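Local coordinates for protein phosphonate monoester hydrolase (Ruegeria pomeroyi, PDB 4UPK) that is a hydrolase of the sulfatase family, in the alkaline phosphatase clan, whose members are built around a large mixed beta-sheet, at residues 212-222 with 319-330. Numbering follows the deposited sequence.
Sequences SDTAFLTDQFL and EVDTHIGRVIAH
The imidazole of His-323 lies flat against Ala-215, whose CA makes a CH-pi contact 3.7 Å from the ring centroid; a residue this small lets the ring reach the backbone. Over these segments the helices run nearly parallel (12°), their axes 9.5 Å apart at closest approach, and pack side by side on the central sheet. On the sheet side packing is tight and apolar: Val-327 CG1 meets Phe-221 CE2 at 3.6 Å, and both residues touch Leu-37. Thr-218 suits the interface because its hydroxyl donates to Thr-214 O, while, with OG1 beside the backbone N (chi1 -47°), CG2 falls anti to that nitrogen and turns to Val-327 and Arg-326.

The partly exposed side is polar instead. Arg-326, bent at chi3 (71°), fits among Ala-215, Thr-218, Asp-219 and Leu-222. Its NH2 forms a salt bridge with Asp-219 OD1 at 2.7 Å, which NH1 supplements with a weak hydrogen bond to the same oxygen; NH1 also donates to His-323 ND1 at 2.8 Å, and Leu-222 CD1 covers one guanidinium face.

At the N-terminus of helix 213-224, Ser-212 OG accepts from Ala-215 N as N-cap and donates to Glu-319 OE2 (2.8 Å); two waters join Glu-319 OE1 to Asp-213 and Thr-214. Since ND1 accepts from Arg-326, His-323 is probably neutral, with its proton on NE2.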
ATOM      1  N   SER A 212     -16.460  33.751  21.900  1.00 16.38           N
ATOM      2  CA  SER A 212     -17.256  32.550  21.641  1.00 16.25           C
ATOM      3  C   SER A 212     -16.600  31.604  20.642  1.00 17.24           C
ATOM      4  O   SER A 212     -15.703  32.002  19.909  1.00 17.05           O
ATOM      5  CB  SER A 212     -18.665  32.927  21.186  1.00 19.03           C
ATOM      6  OG  SER A 212     -18.750  33.112  19.780  1.00 20.33           O
ATOM      7  N   ASP A 213     -17.065  30.356  20.626  1.00 12.36           N
ATOM      8  CA  ASP A 213     -16.634  29.310  19.697  1.00 11.34           C
ATOM      9  C   ASP A 213     -16.852  29.726  18.235  1.00 16.29           C
ATOM     10  O   ASP A 213     -15.922  29.590  17.438  1.00 16.04           O
ATOM     11  CB  ASP A 213     -17.315  27.965  20.033  1.00 12.21           C
ATOM     12  CG  ASP A 213     -18.809  27.972  20.335  1.00 21.43           C
ATOM     13  OD1 ASP A 213     -19.436  29.079  20.301  1.00 20.62           O
ATOM     14  OD2 ASP A 213     -19.357  26.880  20.595  1.00 24.03           O
ATOM     15  N   THR A 214     -18.053  30.318  17.911  1.00 12.60           N
ATOM     16  CA  THR A 214     -18.421  30.862  16.592  1.00 11.40           C
ATOM     17  C   THR A 214     -17.479  31.983  16.160  1.00 14.67           C
ATOM     18  O   THR A 214     -16.976  31.935  15.039  1.00 15.27           O
ATOM     19  CB  THR A 214     -19.896  31.317  16.585  1.00 17.10           C
ATOM     20  OG1 THR A 214     -20.731  30.207  16.938  1.00 18.46           O
ATOM     21  CG2 THR A 214     -20.333  31.920  15.239  1.00 13.06           C
ATOM     22  N   ALA A 215     -17.273  33.004  17.039  1.00 11.77           N
ATOM     23  CA  ALA A 215     -16.421  34.180  16.803  1.00 11.20           C
ATOM     24  C   ALA A 215     -14.966  33.765  16.600  1.00 14.03           C
ATOM     25  O   ALA A 215     -14.318  34.221  15.659  1.00 14.13           O
ATOM     26  CB  ALA A 215     -16.524  35.159  17.970  1.00 11.82           C
ATOM     27  N   PHE A 216     -14.467  32.899  17.490  1.00 10.03           N
ATOM     28  CA  PHE A 216     -13.097  32.394  17.463  1.00  8.82           C
ATOM     29  C   PHE A 216     -12.757  31.688  16.151  1.00 14.27           C
ATOM     30  O   PHE A 216     -11.689  31.971  15.590  1.00 16.24           O
ATOM     31  CB  PHE A 216     -12.801  31.522  18.703  1.00  8.98           C
ATOM     32  CG  PHE A 216     -11.431  30.904  18.694  1.00 10.12           C
ATOM     33  CD1 PHE A 216     -10.325  31.624  19.135  1.00 12.19           C
ATOM     34  CD2 PHE A 216     -11.228  29.630  18.159  1.00 10.10           C
ATOM     35  CE1 PHE A 216      -9.038  31.075  19.062  1.00 12.13           C
ATOM     36  CE2 PHE A 216      -9.943  29.087  18.081  1.00 12.59           C
ATOM     37  CZ  PHE A 216      -8.857  29.803  18.550  1.00  9.59           C
ATOM     38  N   LEU A 217     -13.642  30.787  15.661  1.00  9.12           N
ATOM     39  CA  LEU A 217     -13.396  30.055  14.399  1.00  9.57           C
ATOM     40  C   LEU A 217     -13.338  30.997  13.198  1.00 14.40           C
ATOM     41  O   LEU A 217     -12.443  30.872  12.372  1.00 16.06           O
ATOM     42  CB  LEU A 217     -14.421  28.920  14.174  1.00  9.33           C
ATOM     43  CG  LEU A 217     -14.151  27.946  13.025  1.00 13.34           C
ATOM     44  CD1 LEU A 217     -12.793  27.222  13.161  1.00 13.20           C
ATOM     45  CD2 LEU A 217     -15.237  26.958  12.921  1.00 12.45           C
ATOM     46  N   THR A 218     -14.251  31.978  13.155  1.00 11.88           N
ATOM     47  CA  THR A 218     -14.327  33.036  12.144  1.00 12.23           C
ATOM     48  C   THR A 218     -13.044  33.871  12.185  1.00 15.94           C
ATOM     49  O   THR A 218     -12.491  34.196  11.126  1.00 16.44           O
ATOM     50  CB  THR A 218     -15.574  33.915  12.361  1.00 15.28           C
ATOM     51  OG1 THR A 218     -16.697  33.057  12.565  1.00 15.18           O
ATOM     52  CG2 THR A 218     -15.831  34.855  11.182  1.00 14.62           C
ATOM     53  N   ASP A 219     -12.574  34.209  13.404  1.00 10.73           N
ATOM     54  CA  ASP A 219     -11.326  34.942  13.597  1.00 10.30           C
ATOM     55  C   ASP A 219     -10.126  34.155  13.054  1.00 11.48           C
ATOM     56  O   ASP A 219      -9.284  34.747  12.399  1.00 12.43           O
ATOM     57  CB  ASP A 219     -11.120  35.310  15.077  1.00 12.43           C
ATOM     58  CG  ASP A 219     -12.046  36.385  15.628  1.00 13.59           C
ATOM     59  OD1 ASP A 219     -12.731  37.062  14.823  1.00 10.51           O
ATOM     60  OD2 ASP A 219     -12.120  36.516  16.848  1.00 17.32           O
ATOM     61  N   GLN A 220     -10.089  32.832  13.263  1.00  8.41           N
ATOM     62  CA  GLN A 220      -9.030  31.941  12.760  1.00  9.07           C
ATOM     63  C   GLN A 220      -9.012  31.867  11.229  1.00 16.60           C
ATOM     64  O   GLN A 220      -7.935  31.905  10.632  1.00 18.98           O
ATOM     65  CB  GLN A 220      -9.087  30.551  13.414  1.00  9.87           C
ATOM     66  CG  GLN A 220      -8.793  30.533  14.931  1.00 12.84           C
ATOM     67  CD  GLN A 220      -7.780  31.546  15.400  1.00 33.25           C
ATOM     68  OE1 GLN A 220      -8.122  32.587  15.976  1.00 34.07           O
ATOM     69  NE2 GLN A 220      -6.515  31.280  15.148  1.00 21.16           N
ATOM     70  N   PHE A 221     -10.201  31.824  10.603  1.00 12.67           N
ATOM     71  CA  PHE A 221     -10.383  31.894   9.143  1.00 12.93           C
ATOM     72  C   PHE A 221      -9.813  33.222   8.614  1.00 16.41           C
ATOM     73  O   PHE A 221      -9.003  33.224   7.688  1.00 16.77           O
ATOM     74  CB  PHE A 221     -11.885  31.786   8.791  1.00 14.24           C
ATOM     75  CG  PHE A 221     -12.211  31.916   7.326  1.00 14.66           C
ATOM     76  CD1 PHE A 221     -12.227  30.793   6.497  1.00 16.92           C
ATOM     77  CD2 PHE A 221     -12.506  33.160   6.769  1.00 15.59           C
ATOM     78  CE1 PHE A 221     -12.540  30.916   5.131  1.00 17.41           C
ATOM     79  CE2 PHE A 221     -12.794  33.286   5.401  1.00 17.55           C
ATOM     80  CZ  PHE A 221     -12.817  32.166   4.596  1.00 15.94           C
ATOM     81  N   LEU A 222     -10.224  34.349   9.229  1.00 13.78           N
ATOM     82  CA  LEU A 222      -9.767  35.691   8.845  1.00 13.94           C
ATOM     83  C   LEU A 222      -8.284  35.991   9.184  1.00 16.71           C
ATOM     84  O   LEU A 222      -7.680  36.865   8.556  1.00 14.35           O
ATOM     85  CB  LEU A 222     -10.700  36.774   9.393  1.00 13.32           C
ATOM     86  CG  LEU A 222     -12.153  36.709   8.911  1.00 18.04           C
ATOM     87  CD1 LEU A 222     -13.049  37.582   9.782  1.00 18.79           C
ATOM     88  CD2 LEU A 222     -12.270  37.106   7.461  1.00 18.03           C
ATOM     89  N   GLU A 319     -26.098  34.351  15.700  1.00  8.27           N
ATOM     90  CA  GLU A 319     -24.680  34.616  15.902  1.00  8.13           C
ATOM     91  C   GLU A 319     -23.819  33.977  14.787  1.00 15.45           C
ATOM     92  O   GLU A 319     -22.869  34.597  14.332  1.00 17.31           O
ATOM     93  CB  GLU A 319     -24.221  34.197  17.300  1.00  8.63           C
ATOM     94  CG  GLU A 319     -22.783  34.645  17.612  1.00  9.57           C
ATOM     95  CD  GLU A 319     -22.140  33.922  18.781  1.00 13.14           C
ATOM     96  OE1 GLU A 319     -22.637  32.835  19.152  1.00 16.54           O
ATOM     97  OE2 GLU A 319     -21.158  34.452  19.348  1.00 10.86           O
ATOM     98  N   VAL A 320     -24.191  32.789  14.295  1.00 12.92           N
ATOM     99  CA  VAL A 320     -23.487  32.153  13.161  1.00 12.69           C
ATOM    100  C   VAL A 320     -23.640  33.054  11.929  1.00 17.27           C
ATOM    101  O   VAL A 320     -22.658  33.325  11.229  1.00 16.24           O
ATOM    102  CB  VAL A 320     -23.991  30.697  12.924  1.00 15.59           C
ATOM    103  CG1 VAL A 320     -23.700  30.199  11.509  1.00 14.39           C
ATOM    104  CG2 VAL A 320     -23.422  29.752  13.977  1.00 15.04           C
ATOM    105  N   ASP A 321     -24.876  33.538  11.699  1.00 15.25           N
ATOM    106  CA  ASP A 321     -25.200  34.461  10.626  1.00 15.19           C
ATOM    107  C   ASP A 321     -24.311  35.711  10.630  1.00 19.24           C
ATOM    108  O   ASP A 321     -23.772  36.021   9.585  1.00 20.41           O
ATOM    109  CB  ASP A 321     -26.666  34.866  10.663  1.00 16.35           C
ATOM    110  CG  ASP A 321     -27.065  35.577   9.401  1.00 24.47           C
ATOM    111  OD1 ASP A 321     -27.423  34.890   8.434  1.00 25.64           O
ATOM    112  OD2 ASP A 321     -26.927  36.820   9.349  1.00 32.07           O
ATOM    113  N   THR A 322     -24.174  36.429  11.774  1.00 15.19           N
ATOM    114  CA  THR A 322     -23.347  37.656  11.907  1.00 14.30           C
ATOM    115  C   THR A 322     -21.897  37.394  11.495  1.00 17.09           C
ATOM    116  O   THR A 322     -21.319  38.206  10.788  1.00 17.43           O
ATOM    117  CB  THR A 322     -23.409  38.219  13.349  1.00 19.77           C
ATOM    118  OG1 THR A 322     -24.764  38.368  13.779  1.00 15.68           O
ATOM    119  CG2 THR A 322     -22.667  39.547  13.508  1.00 19.19           C
ATOM    120  N   HIS A 323     -21.321  36.264  11.937  1.00 14.72           N
ATOM    121  CA  HIS A 323     -19.958  35.877  11.603  1.00 15.51           C
ATOM    122  C   HIS A 323     -19.762  35.455  10.144  1.00 18.47           C
ATOM    123  O   HIS A 323     -18.693  35.708   9.604  1.00 19.25           O
ATOM    124  CB  HIS A 323     -19.372  34.889  12.626  1.00 16.85           C
ATOM    125  CG  HIS A 323     -19.112  35.547  13.940  1.00 19.82           C
ATOM    126  ND1 HIS A 323     -18.027  36.373  14.118  1.00 21.88           N
ATOM    127  CD2 HIS A 323     -19.866  35.568  15.063  1.00 21.82           C
ATOM    128  CE1 HIS A 323     -18.127  36.845  15.353  1.00 21.32           C
ATOM    129  NE2 HIS A 323     -19.220  36.389  15.959  1.00 21.66           N
ATOM    130  N   ILE A 324     -20.794  34.890   9.485  1.00 15.02           N
ATOM    131  CA  ILE A 324     -20.759  34.510   8.057  1.00 14.87           C
ATOM    132  C   ILE A 324     -20.725  35.790   7.193  1.00 18.38           C
ATOM    133  O   ILE A 324     -20.073  35.802   6.158  1.00 18.79           O
ATOM    134  CB  ILE A 324     -21.896  33.488   7.663  1.00 17.83           C
ATOM    135  CG1 ILE A 324     -21.544  32.088   8.181  1.00 17.31           C
ATOM    136  CG2 ILE A 324     -22.178  33.449   6.117  1.00 18.10           C
ATOM    137  CD1 ILE A 324     -22.630  31.008   8.014  1.00 16.95           C
ATOM    138  N   GLY A 325     -21.369  36.865   7.667  1.00 14.99           N
ATOM    139  CA  GLY A 325     -21.330  38.182   7.028  1.00 14.58           C
ATOM    140  C   GLY A 325     -19.918  38.744   6.935  1.00 17.96           C
ATOM    141  O   GLY A 325     -19.560  39.368   5.938  1.00 18.34           O
ATOM    142  N   ARG A 326     -19.089  38.483   7.951  1.00 14.57           N
ATOM    143  CA  ARG A 326     -17.676  38.882   8.011  1.00 13.65           C
ATOM    144  C   ARG A 326     -16.854  38.113   6.982  1.00 16.60           C
ATOM    145  O   ARG A 326     -15.912  38.675   6.442  1.00 17.54           O
ATOM    146  CB  ARG A 326     -17.092  38.625   9.408  1.00 11.73           C
ATOM    147  CG  ARG A 326     -17.647  39.483  10.535  1.00 13.50           C
ATOM    148  CD  ARG A 326     -17.176  38.914  11.869  1.00 17.08           C
ATOM    149  NE  ARG A 326     -15.744  39.140  12.062  1.00 21.40           N
ATOM    150  CZ  ARG A 326     -14.952  38.422  12.851  1.00 29.99           C
ATOM    151  NH1 ARG A 326     -15.434  37.390  13.532  1.00 17.87           N
ATOM    152  NH2 ARG A 326     -13.669  38.732  12.967  1.00 14.22           N
ATOM    153  N   VAL A 327     -17.175  36.815   6.760  1.00 12.73           N
ATOM    154  CA  VAL A 327     -16.526  35.924   5.783  1.00 12.16           C
ATOM    155  C   VAL A 327     -16.836  36.443   4.358  1.00 17.32           C
ATOM    156  O   VAL A 327     -15.926  36.571   3.541  1.00 17.38           O
ATOM    157  CB  VAL A 327     -16.925  34.435   5.984  1.00 14.24           C
ATOM    158  CG1 VAL A 327     -16.325  33.549   4.891  1.00 14.85           C
ATOM    159  CG2 VAL A 327     -16.507  33.933   7.369  1.00 12.96           C
ATOM    160  N   ILE A 328     -18.117  36.779   4.091  1.00 14.65           N
ATOM    161  CA  ILE A 328     -18.573  37.356   2.819  1.00 14.96           C
ATOM    162  C   ILE A 328     -17.895  38.707   2.591  1.00 18.54           C
ATOM    163  O   ILE A 328     -17.380  38.921   1.503  1.00 20.14           O
ATOM    164  CB  ILE A 328     -20.142  37.454   2.733  1.00 17.77           C
ATOM    165  CG1 ILE A 328     -20.845  36.063   2.831  1.00 17.49           C
ATOM    166  CG2 ILE A 328     -20.606  38.255   1.499  1.00 18.16           C
ATOM    167  CD1 ILE A 328     -20.401  34.949   1.771  1.00 22.86           C
ATOM    168  N   ALA A 329     -17.888  39.609   3.619  1.00 14.90           N
ATOM    169  CA  ALA A 329     -17.263  40.937   3.562  1.00 15.16           C
ATOM    170  C   ALA A 329     -15.792  40.844   3.181  1.00 22.28           C
ATOM    171  O   ALA A 329     -15.337  41.651   2.373  1.00 24.82           O
ATOM    172  CB  ALA A 329     -17.422  41.682   4.890  1.00 15.34           C
ATOM    173  N   HIS A 330     -15.063  39.840   3.713  1.00 18.05           N
ATOM    174  CA  HIS A 330     -13.660  39.576   3.383  1.00 18.42           C
ATOM    175  C   HIS A 330     -13.487  39.293   1.885  1.00 22.51           C
ATOM    176  O   HIS A 330     -12.528  39.775   1.290  1.00 24.39           O
ATOM    177  CB  HIS A 330     -13.120  38.376   4.195  1.00 18.84           C
ATOM    178  CG  HIS A 330     -11.742  37.948   3.783  1.00 22.57           C
ATOM    179  ND1 HIS A 330     -10.621  38.715   4.083  1.00 24.08           N
ATOM    180  CD2 HIS A 330     -11.357  36.871   3.058  1.00 25.14           C
ATOM    181  CE1 HIS A 330      -9.594  38.076   3.545  1.00 24.37           C
ATOM    182  NE2 HIS A 330      -9.983  36.959   2.921  1.00 25.17           N
TER
HETATM  183  O   HOH W   1     -21.446  30.679  21.016  1.00 21.22           O
HETATM  184  O   HOH W   2     -23.235  30.819  17.487  1.00 22.83           O